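Local coordinates for type IV pilus assembly protein PilF (Thermus thermophilus HB8, PDB 5OIU) that probably hydrolyses ATP as a hexameric AAA+ motor of the secretion ATPase family, powering the assembly of type IVa pili, at residues 14-19 with 90-95; 25-30 with 107-112; 169-174 with 211-216. All blocks are in the same frame, centred on the assembly; numbering follows the deposited sequence.

Contact 1 of 3, residues 14-19 with 90-95; sequences QVIREA and IDVDLR
Ile16 and Arg17, on adjacent positions of helix 6-22, carry the helix side of this contact, meeting Ile90, Val92 and Leu94 of strand 90-101. The helical segment runs almost at right angles to the strand (92° between their directions), with 9.1 Å between the two axes at closest approach.

Apolar packing makes up the inner part. Ile16 points at the strand with two separate branches: CD1 lies 4.0 Å from Leu94 CD1, while CG2 reaches both that same methyl and Val92, at 4.2 Å from Val92 CG1. The first torsion of Ile16 (chi1 -51°) sets CG2 opposite the backbone N and CG1 beside it, so that CG2 and the CD1 arm converge on Leu94 CD1, with CG2 also beside Val92. Tyr85, on strand 79-87, also touches Ile16 and Leu94.

The outer part joins the alkyl stem of an arginine to a methyl group. Arg17 CG lies 3.5 Å from Ile90 CD1, the two side chains crossing at a slant, and the arginine chain then bends at chi3 (62°), carrying the guanidinium away from the strand.

Every contact between side chains is carbon to carbon, and the segments bury 212 Å² between them. The chemistry therefore implies a hydrophobic join of helix to sheet: Ile16 with Val92 and Leu94 is buried from water, while Arg17 on Ile90 lies at the margin and contributes its methylene stem rather than its charge.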
loop_
_atom_site.group_PDB
_atom_site.type_symbol
_atom_site.label_atom_id
_atom_site.label_comp_id
_atom_site.label_asym_id
_atom_site.label_seq_id
_atom_site.Cartn_x
_atom_site.Cartn_y
_atom_site.Cartn_z
ATOM N N GLN C 14 -46.012 18.184 18.181
ATOM C CA GLN C 14 -46.939 17.730 19.210
ATOM C C GLN C 14 -46.469 16.438 19.864
ATOM O O GLN C 14 -46.561 16.295 21.089
ATOM C CB GLN C 14 -48.338 17.539 18.618
ATOM C CG GLN C 14 -49.457 17.348 19.647
ATOM C CD GLN C 14 -50.856 17.367 19.016
ATOM O OE1 GLN C 14 -51.018 17.102 17.820
ATOM N NE2 GLN C 14 -51.868 17.682 19.823
ATOM N N VAL C 15 -45.978 15.480 19.077
ATOM C CA VAL C 15 -45.581 14.221 19.694
ATOM C C VAL C 15 -44.337 14.445 20.530
ATOM O O VAL C 15 -44.189 13.852 21.608
ATOM C CB VAL C 15 -45.407 13.090 18.639
ATOM C CG1 VAL C 15 -44.182 13.257 17.798
ATOM C CG2 VAL C 15 -45.362 11.726 19.312
ATOM N N ILE C 16 -43.467 15.358 20.103
ATOM C CA ILE C 16 -42.307 15.689 20.920
ATOM C C ILE C 16 -42.742 16.411 22.195
ATOM O O ILE C 16 -42.293 16.064 23.296
ATOM C CB ILE C 16 -41.274 16.494 20.104
ATOM C CG1 ILE C 16 -40.973 15.767 18.786
ATOM C CG2 ILE C 16 -39.978 16.728 20.930
ATOM C CD1 ILE C 16 -39.704 16.218 18.066
ATOM N N ARG C 17 -43.638 17.357 22.077
ATOM C CA ARG C 17 -44.155 17.985 23.259
ATOM C C ARG C 17 -44.725 16.943 24.182
ATOM O O ARG C 17 -44.418 16.936 25.324
ATOM C CB ARG C 17 -45.176 19.061 22.937
ATOM C CG ARG C 17 -45.652 19.814 24.159
ATOM C CD ARG C 17 -46.531 20.991 23.844
ATOM N NE ARG C 17 -47.758 20.575 23.176
ATOM C CZ ARG C 17 -48.067 20.783 21.894
ATOM N NH1 ARG C 17 -47.249 21.413 21.072
ATOM N NH2 ARG C 17 -49.218 20.341 21.437
ATOM N N GLU C 18 -45.543 16.050 23.671
ATOM C CA GLU C 18 -46.190 15.051 24.517
ATOM C C GLU C 18 -45.183 14.072 25.125
ATOM O O GLU C 18 -45.246 13.776 26.328
ATOM C CB GLU C 18 -47.257 14.292 23.726
ATOM C CG GLU C 18 -48.642 14.919 23.772
ATOM C CD GLU C 18 -49.219 15.001 25.167
ATOM O OE1 GLU C 18 -48.686 14.319 26.082
ATOM O OE2 GLU C 18 -50.225 15.740 25.347
ATOM N N ALA C 19 -44.264 13.536 24.310
ATOM C CA ALA C 19 -43.207 12.671 24.840
ATOM C C ALA C 19 -42.457 13.347 25.987
ATOM O O ALA C 19 -42.263 12.749 27.055
ATOM C CB ALA C 19 -42.229 12.274 23.729
ATOM N N ILE C 90 -40.208 23.431 26.283
ATOM C CA ILE C 90 -39.890 22.079 25.845
ATOM C C ILE C 90 -38.468 22.131 25.282
ATOM O O ILE C 90 -38.233 22.609 24.170
ATOM C CB ILE C 90 -40.904 21.569 24.817
ATOM C CG1 ILE C 90 -42.339 21.879 25.268
ATOM C CG2 ILE C 90 -40.750 20.078 24.597
ATOM C CD1 ILE C 90 -42.945 20.838 26.192
ATOM N N ASP C 91 -37.514 21.639 26.066
ATOM C CA ASP C 91 -36.105 21.643 25.702
ATOM C C ASP C 91 -35.545 20.233 25.815
ATOM O O ASP C 91 -35.338 19.729 26.924
ATOM C CB ASP C 91 -35.331 22.595 26.602
ATOM C CG ASP C 91 -34.194 23.258 25.880
ATOM O OD1 ASP C 91 -34.458 24.258 25.173
ATOM O OD2 ASP C 91 -33.048 22.761 26.002
ATOM N N VAL C 92 -35.260 19.599 24.683
ATOM C CA VAL C 92 -34.788 18.222 24.736
ATOM C C VAL C 92 -33.962 17.921 23.496
ATOM O O VAL C 92 -34.277 18.381 22.397
ATOM C CB VAL C 92 -35.975 17.243 24.887
ATOM C CG1 VAL C 92 -37.083 17.584 23.884
ATOM C CG2 VAL C 92 -35.520 15.808 24.728
ATOM N N ASP C 93 -32.899 17.138 23.689
ATOM C CA ASP C 93 -32.090 16.587 22.608
ATOM C C ASP C 93 -32.563 15.184 22.259
ATOM O O ASP C 93 -32.653 14.312 23.134
ATOM C CB ASP C 93 -30.619 16.525 23.004
ATOM C CG ASP C 93 -29.830 17.697 22.481
ATOM O OD1 ASP C 93 -30.459 18.689 22.007
ATOM O OD2 ASP C 93 -28.578 17.617 22.555
ATOM N N LEU C 94 -32.823 14.960 20.982
ATOM C CA LEU C 94 -33.323 13.689 20.485
ATOM C C LEU C 94 -32.282 13.021 19.600
ATOM O O LEU C 94 -31.762 13.642 18.671
ATOM C CB LEU C 94 -34.619 13.900 19.701
ATOM C CG LEU C 94 -35.705 14.637 20.475
ATOM C CD1 LEU C 94 -36.127 15.909 19.775
ATOM C CD2 LEU C 94 -36.876 13.698 20.638
ATOM N N ARG C 95 -31.972 11.764 19.906
ATOM C CA ARG C 95 -31.263 10.875 18.985
ATOM C C ARG C 95 -32.245 10.421 17.907
ATOM O O ARG C 95 -33.215 9.719 18.200
ATOM C CB ARG C 95 -30.698 9.686 19.763
ATOM C CG ARG C 95 -29.582 8.890 19.092
ATOM C CD ARG C 95 -30.108 7.717 18.250
ATOM N NE ARG C 95 -31.068 6.832 18.936
ATOM C CZ ARG C 95 -30.748 5.970 19.903
ATOM N NH1 ARG C 95 -29.494 5.883 20.318
ATOM N NH2 ARG C 95 -31.687 5.208 20.462
#

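Contact 2 of 3, residues 25-30 with 107-112; sequences SDIHIE and AVMRLL
Strands 26-31 and 104-111 pair as antiparallel neighbours in the six-stranded sheet of the N-terminal part of the chain, in register from Asp26-Arg110 to Ile29-Ala107. Ile27-Met109 and Ile29-Ala107 are hydrogen-bonded pairs, Asp26-Arg110 and His28-Val108 non-hydrogen-bonded ones. Ile27 and Met109 exchange two N-H to O bonds, each 2.8 Å between N of one residue and O of the other. Leu111 N donates to Ser25 O at 2.8 Å, extending the ladder ahead of the start of strand 26-31.

Apolar contacts occupy the face bearing Ile27, Ile29, Ala107 and Met109. Ile27 CD1 meets Met109 CE at 4.1 Å, and Ile27 CG1 lies 3.9 Å from Leu111 CD1. Val15 and Ala19 of helix 6-22 cover Ile27 here.

Polar groups gather on the other face. His28 and Val108 run side by side, and Val108 CG2 sits over one ring face, 4.1 Å from the centroid, a CH-pi contact. Ring ND1 bonds Lys106 NZ, and NE2 bonds Asp211 of the second subunit, which also forms a salt bridge with Arg110 NH2, so this face belongs to a subunit interface.

Asp26 and Arg110 form a salt bridge, their carboxylate and guanidinium planes 69° apart: Asp26 OD1 receives Arg110 NE-H on its syn lone pair, the oxygen 31° out of the guanidinium plane and the bond bent (131° at the hydrogen).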
loop_
_atom_site.group_PDB
_atom_site.type_symbol
_atom_site.label_atom_id
_atom_site.label_comp_id
_atom_site.label_asym_id
_atom_site.label_seq_id
_atom_site.Cartn_x
_atom_site.Cartn_y
_atom_site.Cartn_z
ATOM N N SER C 25 -39.329 7.834 26.908
ATOM C CA SER C 25 -37.933 7.657 26.545
ATOM C C SER C 25 -37.703 7.595 25.039
ATOM O O SER C 25 -36.618 7.966 24.587
ATOM C CB SER C 25 -37.375 6.393 27.198
ATOM O OG SER C 25 -38.007 5.261 26.659
ATOM N N ASP C 26 -38.677 7.147 24.246
ATOM C CA ASP C 26 -38.483 7.011 22.803
ATOM C C ASP C 26 -39.802 7.250 22.070
ATOM O O ASP C 26 -40.886 6.996 22.607
ATOM C CB ASP C 26 -37.932 5.620 22.437
ATOM C CG ASP C 26 -36.696 5.229 23.264
ATOM O OD1 ASP C 26 -35.583 5.629 22.868
ATOM O OD2 ASP C 26 -36.819 4.540 24.312
ATOM N N ILE C 27 -39.692 7.712 20.826
ATOM C CA ILE C 27 -40.831 7.938 19.934
ATOM C C ILE C 27 -40.626 7.104 18.681
ATOM O O ILE C 27 -39.617 7.279 17.978
ATOM C CB ILE C 27 -40.965 9.416 19.544
ATOM C CG1 ILE C 27 -40.996 10.323 20.761
ATOM C CG2 ILE C 27 -42.175 9.627 18.691
ATOM C CD1 ILE C 27 -41.080 11.781 20.364
ATOM N N HIS C 28 -41.588 6.228 18.376
ATOM C CA HIS C 28 -41.544 5.362 17.194
ATOM C C HIS C 28 -42.624 5.771 16.202
ATOM O O HIS C 28 -43.813 5.779 16.548
ATOM C CB HIS C 28 -41.763 3.894 17.555
ATOM C CG HIS C 28 -40.723 3.334 18.466
ATOM N ND1 HIS C 28 -39.973 2.226 18.142
ATOM C CD2 HIS C 28 -40.324 3.714 19.704
ATOM C CE1 HIS C 28 -39.150 1.950 19.137
ATOM N NE2 HIS C 28 -39.346 2.835 20.100
ATOM N N ILE C 29 -42.216 6.047 14.960
ATOM C CA ILE C 29 -43.124 6.394 13.869
ATOM C C ILE C 29 -43.026 5.278 12.833
ATOM O O ILE C 29 -42.122 5.279 11.983
ATOM C CB ILE C 29 -42.801 7.769 13.276
ATOM C CG1 ILE C 29 -42.899 8.818 14.389
ATOM C CG2 ILE C 29 -43.767 8.114 12.148
ATOM C CD1 ILE C 29 -42.857 10.265 13.928
ATOM N N GLU C 30 -43.953 4.314 12.903
ATOM C CA GLU C 30 -43.892 3.092 12.108
ATOM C C GLU C 30 -44.904 3.109 10.976
ATOM O O GLU C 30 -46.114 3.039 11.236
ATOM C CB GLU C 30 -44.144 1.857 12.977
ATOM C CG GLU C 30 -43.555 1.882 14.382
ATOM C CD GLU C 30 -43.534 0.488 15.007
ATOM O OE1 GLU C 30 -42.589 0.177 15.765
ATOM O OE2 GLU C 30 -44.469 -0.310 14.725
ATOM N N ALA C 107 -39.069 6.015 11.775
ATOM C CA ALA C 107 -38.215 6.951 12.482
ATOM C C ALA C 107 -38.312 6.658 13.969
ATOM O O ALA C 107 -39.414 6.481 14.498
ATOM C CB ALA C 107 -38.616 8.389 12.171
ATOM N N VAL C 108 -37.166 6.560 14.637
ATOM C CA VAL C 108 -37.129 6.451 16.090
ATOM C C VAL C 108 -36.416 7.684 16.617
ATOM O O VAL C 108 -35.362 8.074 16.096
ATOM C CB VAL C 108 -36.439 5.158 16.574
ATOM C CG1 VAL C 108 -36.270 5.189 18.091
ATOM C CG2 VAL C 108 -37.249 3.917 16.187
ATOM N N MET C 109 -37.005 8.317 17.623
ATOM C CA MET C 109 -36.365 9.432 18.302
ATOM C C MET C 109 -36.241 9.089 19.781
ATOM O O MET C 109 -37.251 9.015 20.490
ATOM C CB MET C 109 -37.154 10.719 18.080
ATOM C CG MET C 109 -36.882 11.364 16.732
ATOM S SD MET C 109 -37.882 12.820 16.384
ATOM C CE MET C 109 -39.540 12.175 16.634
ATOM N N ARG C 110 -35.010 8.854 20.244
ATOM C CA ARG C 110 -34.792 8.644 21.666
ATOM C C ARG C 110 -34.615 9.986 22.350
ATOM O O ARG C 110 -33.817 10.820 21.909
ATOM C CB ARG C 110 -33.573 7.761 21.951
ATOM C CG ARG C 110 -33.242 7.805 23.475
ATOM C CD ARG C 110 -32.539 6.576 24.058
ATOM N NE ARG C 110 -33.286 5.337 23.900
ATOM C CZ ARG C 110 -32.696 4.184 23.603
ATOM N NH1 ARG C 110 -31.379 4.162 23.456
ATOM N NH2 ARG C 110 -33.395 3.065 23.447
ATOM N N LEU C 111 -35.354 10.196 23.433
ATOM C CA LEU C 111 -35.184 11.404 24.227
ATOM C C LEU C 111 -33.980 11.228 25.142
ATOM O O LEU C 111 -33.958 10.313 25.967
ATOM C CB LEU C 111 -36.445 11.697 25.027
ATOM C CG LEU C 111 -37.547 12.365 24.197
ATOM C CD1 LEU C 111 -38.359 11.336 23.424
ATOM C CD2 LEU C 111 -38.449 13.187 25.078
ATOM N N LEU C 112 -32.970 12.080 24.981
ATOM C CA LEU C 112 -31.787 12.011 25.830
ATOM C C LEU C 112 -32.065 12.667 27.177
ATOM O O LEU C 112 -32.886 13.579 27.281
ATOM C CB LEU C 112 -30.586 12.696 25.163
ATOM C CG LEU C 112 -30.120 12.268 23.757
ATOM C CD1 LEU C 112 -28.971 13.152 23.280
ATOM C CD2 LEU C 112 -29.732 10.779 23.667
#

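Contact 3 of 3, residues 169-174 with 211-216; sequences PDKNTQ and DPDIIM
Asn172 and Asp213 reach across to each other's segment, each using its side chain to bind backbone. Asp213 points toward 169-174, and its OD2 takes the backbone N-H of Asn172 on the anti lone pair, in a nearly straight bond of 2.8 Å (170° at the hydrogen). Arg41 of the third subunit forms a salt bridge with the same oxygen, which is thus shared between this chain and its neighbour.

Asn172 extends its CG away from the backbone N (chi1 176°), which directs the amide to the turn at Asp211 and Pro212. There ND2 donates to Asp211 O at 3.1 Å; the acceptor lies in the amide plane and the N-H points straight at it, yet it meets the carbonyl from the side and above (C=O...N 99°), off the lone pairs. Asn172 O receives two N-H groups, from Asp213 N at 2.8 Å and from Ile214 N at 3.1 Å, a double grip where the paired strands begin.

Thr173 and Ile214 lie side by side on one face, pointing the same way: Thr173 CG2 is 3.9 Å from Ile214 CG2, and its OG1 sits near Ile214 CD1. Lys171 passes diagonally over the isoleucine, touching that same CD1 with its CD at 3.8 Å before its NZ goes on to Ile166 O. Leu163 and Ile166 of helix 155-166 pack on Ile214.

Gln174 bonds through N to Ile214 O and through O to Met216 N, the residues flanking its partner Ile215. This is the pattern of parallel beta pairing, joining neighbouring strands 173-177 and 214-217 in the central sheet of a P-loop NTPase core.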
loop_
_atom_site.group_PDB
_atom_site.type_symbol
_atom_site.label_atom_id
_atom_site.label_comp_id
_atom_site.label_asym_id
_atom_site.label_seq_id
_atom_site.Cartn_x
_atom_site.Cartn_y
_atom_site.Cartn_z
ATOM N N PRO C 169 -7.707 32.569 32.297
ATOM C CA PRO C 169 -7.805 33.936 31.739
ATOM C C PRO C 169 -6.498 34.503 31.173
ATOM O O PRO C 169 -6.553 35.510 30.463
ATOM C CB PRO C 169 -8.302 34.784 32.925
ATOM C CG PRO C 169 -8.866 33.801 33.925
ATOM C CD PRO C 169 -8.125 32.502 33.712
ATOM N N ASP C 170 -5.334 33.926 31.452
ATOM C CA ASP C 170 -4.176 34.405 30.702
ATOM C C ASP C 170 -4.157 33.926 29.249
ATOM O O ASP C 170 -3.261 34.332 28.507
ATOM C CB ASP C 170 -2.880 33.959 31.378
ATOM C CG ASP C 170 -2.860 32.465 31.632
ATOM O OD1 ASP C 170 -3.969 31.858 31.587
ATOM O OD2 ASP C 170 -1.760 31.904 31.863
ATOM N N LYS C 171 -5.101 33.081 28.825
ATOM C CA LYS C 171 -5.031 32.390 27.537
ATOM C C LYS C 171 -6.214 32.749 26.634
ATOM O O LYS C 171 -7.321 33.020 27.110
ATOM C CB LYS C 171 -4.994 30.857 27.734
ATOM C CG LYS C 171 -3.755 30.303 28.439
ATOM C CD LYS C 171 -3.772 28.776 28.457
ATOM C CE LYS C 171 -3.121 28.191 29.700
ATOM N NZ LYS C 171 -3.619 26.787 29.995
ATOM N N ASN C 172 -5.984 32.741 25.315
ATOM C CA ASN C 172 -7.069 32.868 24.339
ATOM C C ASN C 172 -7.484 31.465 23.904
ATOM O O ASN C 172 -6.722 30.767 23.224
ATOM C CB ASN C 172 -6.671 33.723 23.133
ATOM C CG ASN C 172 -7.772 33.773 22.045
ATOM O OD1 ASN C 172 -8.958 33.612 22.339
ATOM N ND2 ASN C 172 -7.367 34.004 20.786
ATOM N N THR C 173 -8.689 31.060 24.309
ATOM C CA THR C 173 -9.307 29.803 23.917
ATOM C C THR C 173 -10.372 30.059 22.861
ATOM O O THR C 173 -11.290 30.853 23.083
ATOM C CB THR C 173 -9.933 29.125 25.128
ATOM O OG1 THR C 173 -8.928 28.993 26.143
ATOM C CG2 THR C 173 -10.531 27.747 24.748
ATOM N N GLN C 174 -10.250 29.377 21.724
ATOM C CA GLN C 174 -11.129 29.561 20.575
ATOM C C GLN C 174 -11.582 28.204 20.045
ATOM O O GLN C 174 -10.745 27.343 19.748
ATOM C CB GLN C 174 -10.407 30.350 19.481
ATOM C CG GLN C 174 -11.229 30.557 18.231
ATOM C CD GLN C 174 -12.383 31.504 18.462
ATOM O OE1 GLN C 174 -12.179 32.699 18.722
ATOM N NE2 GLN C 174 -13.607 30.980 18.378
ATOM N N ASP C 211 -4.458 35.136 17.318
ATOM C CA ASP C 211 -3.520 34.948 18.426
ATOM C C ASP C 211 -4.140 34.044 19.491
ATOM O O ASP C 211 -4.346 34.470 20.650
ATOM C CB ASP C 211 -3.084 36.295 18.994
ATOM C CG ASP C 211 -2.106 36.217 20.193
ATOM O OD1 ASP C 211 -1.045 35.599 19.982
ATOM O OD2 ASP C 211 -2.300 36.956 21.216
ATOM N N PRO C 212 -4.420 32.784 19.163
ATOM C CA PRO C 212 -4.940 31.846 20.148
ATOM C C PRO C 212 -3.827 31.119 20.905
ATOM O O PRO C 212 -2.667 31.063 20.490
ATOM C CB PRO C 212 -5.727 30.861 19.255
ATOM C CG PRO C 212 -4.836 30.674 18.034
ATOM C CD PRO C 212 -4.140 32.082 17.872
ATOM N N ASP C 213 -4.209 30.535 22.033
ATOM C CA ASP C 213 -3.385 29.584 22.758
ATOM C C ASP C 213 -3.964 28.186 22.685
ATOM O O ASP C 213 -3.246 27.216 22.430
ATOM C CB ASP C 213 -3.244 30.001 24.235
ATOM C CG ASP C 213 -2.565 31.365 24.392
ATOM O OD1 ASP C 213 -1.328 31.437 24.208
ATOM O OD2 ASP C 213 -3.276 32.354 24.669
ATOM N N ILE C 214 -5.272 28.068 22.886
ATOM C CA ILE C 214 -5.978 26.802 22.863
ATOM C C ILE C 214 -7.010 26.869 21.752
ATOM O O ILE C 214 -7.825 27.799 21.712
ATOM C CB ILE C 214 -6.652 26.514 24.213
ATOM C CG1 ILE C 214 -5.599 26.341 25.313
ATOM C CG2 ILE C 214 -7.583 25.306 24.087
ATOM C CD1 ILE C 214 -6.178 26.406 26.729
ATOM N N ILE C 215 -6.965 25.896 20.851
ATOM C CA ILE C 215 -7.940 25.779 19.783
ATOM C C ILE C 215 -8.720 24.495 19.993
ATOM O O ILE C 215 -8.132 23.436 20.254
ATOM C CB ILE C 215 -7.267 25.791 18.402
ATOM C CG1 ILE C 215 -6.722 27.192 18.114
ATOM C CG2 ILE C 215 -8.263 25.363 17.341
ATOM C CD1 ILE C 215 -5.726 27.259 16.993
ATOM N N MET C 216 -10.038 24.578 19.867
ATOM C CA MET C 216 -10.895 23.403 19.937
ATOM C C MET C 216 -11.610 23.232 18.608
ATOM O O MET C 216 -12.379 24.106 18.194
ATOM C CB MET C 216 -11.909 23.517 21.072
ATOM C CG MET C 216 -12.447 22.152 21.528
ATOM S SD MET C 216 -13.737 21.439 20.468
ATOM C CE MET C 216 -15.206 22.178 21.187
#

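Overall arrangement
Contacts 1 and 2 are parts of one layered unit, with centres about 9 Å apart: strands 90-101 and 104-111 are neighbours in a single sheet, and helix 6-22 leads directly into strand 26-31. Leu94 CD2 packs on Leu111 CG at 3.9 Å, and Arg110 N probably bonds to Arg95 O at 2.9 Å. Contact 3 belongs to the separate P-loop sheet; its centre is about 39 Å from that of contact 2, on the opposite side of the chain's centre, with nearest atoms about 17 Å apart. The side chains of Val92, Arg110 and Met216 lie about 10, 9 and 9 Å from bound ATP. Between subunits, the polar face of contact 2 receives the turn of contact 3 from a neighbouring chain.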